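Local coordinates for MATE family efflux transporter (Vibrio cholerae, PDB 6IDP), which probably exports drugs and other toxic compounds across the bacterial membrane, as a multidrug transporter whose conformational change depends on protons, at residues R311-F316 with C366-S371. Residues are numbered along the deposited sequence; the frame is centred on the assembly and turned at random.
Sequences RIACQF and CMLMVS. With OLC ((2R)-2,3-dihydroxypropyl (9Z)-octadec-9-enoate), chain P; OLC ((2R)-2,3-dihydroxypropyl (9Z)-octadec-9-enoate), chain G.
L368 reaches across to helix 303-330 with one methyl, CD2, which lies 3.7 Å from A313 CB and 3.9 Å from the backbone N of C314. The helices 303-330 and 360-375 run nearly antiparallel here (158°), and with their local axes 10.7 Å apart, side chains fill the separation. A313, with only a methyl to offer, points toward L368, and CD2 rests on its CB and on the adjoining backbone. A second touch lies alongside, where the M369 methyl CE meets C314 SG at 3.6 Å, a thioether end against a thiol. M369 gets there by bending at both chi2 (-60°) and chi3, which brings its end nearer than its CB direction would suggest. All four residues are buried; M286 and L290 of helix 281-299 also touch A313, and Y429 of helix 379-435 touches M369.

Away from these close touches, Q315 is exposed and R311 partly exposed, while helix 5-39 covers I312. Two monoolein chains lie along other sides of 311-316. One passes over a face of the F316 ring, its C13 3.6 Å from CD1 and displaced toward the rim. The other runs beside C314 and R311, with its C10 4.0 Å from C314 CB and its C9 3.8 Å from R311 NH1. S371 OG turns back to its own helix, bonding to L368 O (2.8 Å). The contact between these two membrane helices, within the second MatE family region, therefore rests on dispersion between methyls and sulfur, with no directional bond to fix its register.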
loop_
_atom_site.group_PDB
_atom_site.type_symbol
_atom_site.label_atom_id
_atom_site.label_comp_id
_atom_site.label_asym_id
_atom_site.label_seq_id
_atom_site.Cartn_x
_atom_site.Cartn_y
_atom_site.Cartn_z
ATOM N N ARG A 311 19.914 7.840 -2.050
ATOM C CA ARG A 311 20.910 6.937 -2.614
ATOM C C ARG A 311 21.185 5.769 -1.670
ATOM O O ARG A 311 21.363 4.637 -2.117
ATOM C CB ARG A 311 22.202 7.694 -2.932
ATOM C CG ARG A 311 22.113 8.526 -4.203
ATOM C CD ARG A 311 23.335 9.405 -4.400
ATOM N NE ARG A 311 23.326 10.051 -5.710
ATOM C CZ ARG A 311 24.004 9.611 -6.766
ATOM N NH1 ARG A 311 24.757 8.524 -6.667
ATOM N NH2 ARG A 311 23.933 10.260 -7.919
ATOM N N ILE A 312 21.215 6.048 -0.370
ATOM C CA ILE A 312 21.336 4.996 0.636
ATOM C C ILE A 312 20.175 4.013 0.511
ATOM O O ILE A 312 20.376 2.800 0.492
ATOM C CB ILE A 312 21.371 5.572 2.068
ATOM C CG1 ILE A 312 22.670 6.336 2.307
ATOM C CG2 ILE A 312 21.230 4.462 3.101
ATOM C CD1 ILE A 312 22.741 7.002 3.668
ATOM N N ALA A 313 18.964 4.551 0.410
ATOM C CA ALA A 313 17.765 3.737 0.249
ATOM C C ALA A 313 17.824 2.885 -1.017
ATOM O O ALA A 313 17.450 1.713 -1.000
ATOM C CB ALA A 313 16.527 4.622 0.230
ATOM N N CYS A 314 18.286 3.481 -2.112
ATOM C CA CYS A 314 18.385 2.764 -3.379
ATOM C C CYS A 314 19.429 1.655 -3.309
ATOM O O CYS A 314 19.234 0.579 -3.874
ATOM C CB CYS A 314 18.716 3.725 -4.523
ATOM S SG CYS A 314 17.339 4.777 -5.033
ATOM N N GLN A 315 20.533 1.922 -2.617
ATOM C CA GLN A 315 21.580 0.922 -2.445
ATOM C C GLN A 315 21.058 -0.297 -1.698
ATOM O O GLN A 315 21.319 -1.433 -2.097
ATOM C CB GLN A 315 22.779 1.508 -1.702
ATOM C CG GLN A 315 23.602 2.479 -2.523
ATOM C CD GLN A 315 24.649 3.192 -1.693
ATOM O OE1 GLN A 315 25.160 2.645 -0.716
ATOM N NE2 GLN A 315 24.967 4.423 -2.074
ATOM N N PHE A 316 20.322 -0.060 -0.617
ATOM C CA PHE A 316 19.757 -1.159 0.151
ATOM C C PHE A 316 18.810 -1.993 -0.707
ATOM O O PHE A 316 18.927 -3.214 -0.754
ATOM C CB PHE A 316 19.020 -0.650 1.392
ATOM C CG PHE A 316 18.221 -1.715 2.092
ATOM C CD1 PHE A 316 18.835 -2.612 2.952
ATOM C CD2 PHE A 316 16.858 -1.829 1.879
ATOM C CE1 PHE A 316 18.101 -3.599 3.589
ATOM C CE2 PHE A 316 16.116 -2.818 2.515
ATOM C CZ PHE A 316 16.741 -3.701 3.370
ATOM N N CYS A 366 11.484 1.743 -8.556
ATOM C CA CYS A 366 10.326 2.432 -9.110
ATOM C C CYS A 366 9.334 2.807 -8.010
ATOM O O CYS A 366 8.814 3.925 -7.986
ATOM C CB CYS A 366 9.645 1.558 -10.166
ATOM S SG CYS A 366 8.332 2.393 -11.080
ATOM N N MET A 367 9.084 1.868 -7.102
ATOM C CA MET A 367 8.233 2.121 -5.945
ATOM C C MET A 367 8.813 3.232 -5.079
ATOM O O MET A 367 8.091 4.095 -4.586
ATOM C CB MET A 367 8.066 0.851 -5.111
ATOM C CG MET A 367 7.347 -0.280 -5.829
ATOM S SD MET A 367 7.511 -1.865 -4.972
ATOM C CE MET A 367 6.781 -1.477 -3.386
ATOM N N LEU A 368 10.128 3.195 -4.904
ATOM C CA LEU A 368 10.836 4.154 -4.068
ATOM C C LEU A 368 10.752 5.557 -4.655
ATOM O O LEU A 368 10.486 6.526 -3.946
ATOM C CB LEU A 368 12.298 3.736 -3.909
ATOM C CG LEU A 368 12.925 3.805 -2.518
ATOM C CD1 LEU A 368 12.171 2.916 -1.544
ATOM C CD2 LEU A 368 14.388 3.400 -2.591
ATOM N N MET A 369 10.973 5.652 -5.962
ATOM C CA MET A 369 10.974 6.936 -6.647
ATOM C C MET A 369 9.595 7.596 -6.623
ATOM O O MET A 369 9.498 8.822 -6.537
ATOM C CB MET A 369 11.465 6.768 -8.086
ATOM C CG MET A 369 12.929 6.350 -8.199
ATOM S SD MET A 369 14.069 7.536 -7.453
ATOM C CE MET A 369 14.452 6.755 -5.887
ATOM N N VAL A 370 8.537 6.788 -6.692
ATOM C CA VAL A 370 7.175 7.309 -6.596
ATOM C C VAL A 370 6.953 7.977 -5.242
ATOM O O VAL A 370 6.480 9.112 -5.172
ATOM C CB VAL A 370 6.110 6.203 -6.795
ATOM C CG1 VAL A 370 4.733 6.696 -6.354
ATOM C CG2 VAL A 370 6.071 5.752 -8.246
ATOM N N SER A 371 7.309 7.272 -4.173
ATOM C CA SER A 371 7.122 7.785 -2.822
ATOM C C SER A 371 8.004 9.003 -2.550
ATOM O O SER A 371 7.608 9.908 -1.820
ATOM C CB SER A 371 7.404 6.690 -1.790
ATOM O OG SER A 371 8.778 6.346 -1.779
HETATM C C18 OLC P . 14.287 -3.129 7.850
HETATM C C10 OLC P . 20.814 -0.168 6.057
HETATM C C9 OLC P . 21.947 -0.335 6.776
HETATM C C17 OLC P . 15.257 -3.313 6.702
HETATM C C11 OLC P . 19.816 0.911 6.425
HETATM C C8 OLC P . 22.253 0.554 7.964
HETATM C C16 OLC P . 16.287 -2.202 6.721
HETATM C C12 OLC P . 18.809 1.100 5.309
HETATM C C7 OLC P . 23.263 -0.123 8.867
HETATM C C15 OLC P . 15.697 -0.949 6.113
HETATM C C13 OLC P . 17.842 -0.064 5.268
HETATM C C6 OLC P . 24.631 0.499 8.687
HETATM C C14 OLC P . 16.697 0.179 6.225
HETATM C C5 OLC P . 24.673 1.852 9.362
HETATM C C18 OLC G . 17.913 -0.923 -11.670
HETATM C C10 OLC G . 21.964 5.028 -6.437
HETATM C C9 OLC G . 23.202 5.182 -5.924
HETATM C C17 OLC G . 17.567 0.425 -12.262
HETATM C C11 OLC G . 21.803 4.588 -7.877
HETATM C C16 OLC G . 17.557 1.476 -11.172
HETATM C C12 OLC G . 20.384 4.127 -8.138
HETATM C C15 OLC G . 18.952 2.022 -10.949
HETATM C C13 OLC G . 20.293 3.580 -9.548
HETATM C C14 OLC G . 18.922 2.981 -9.776
#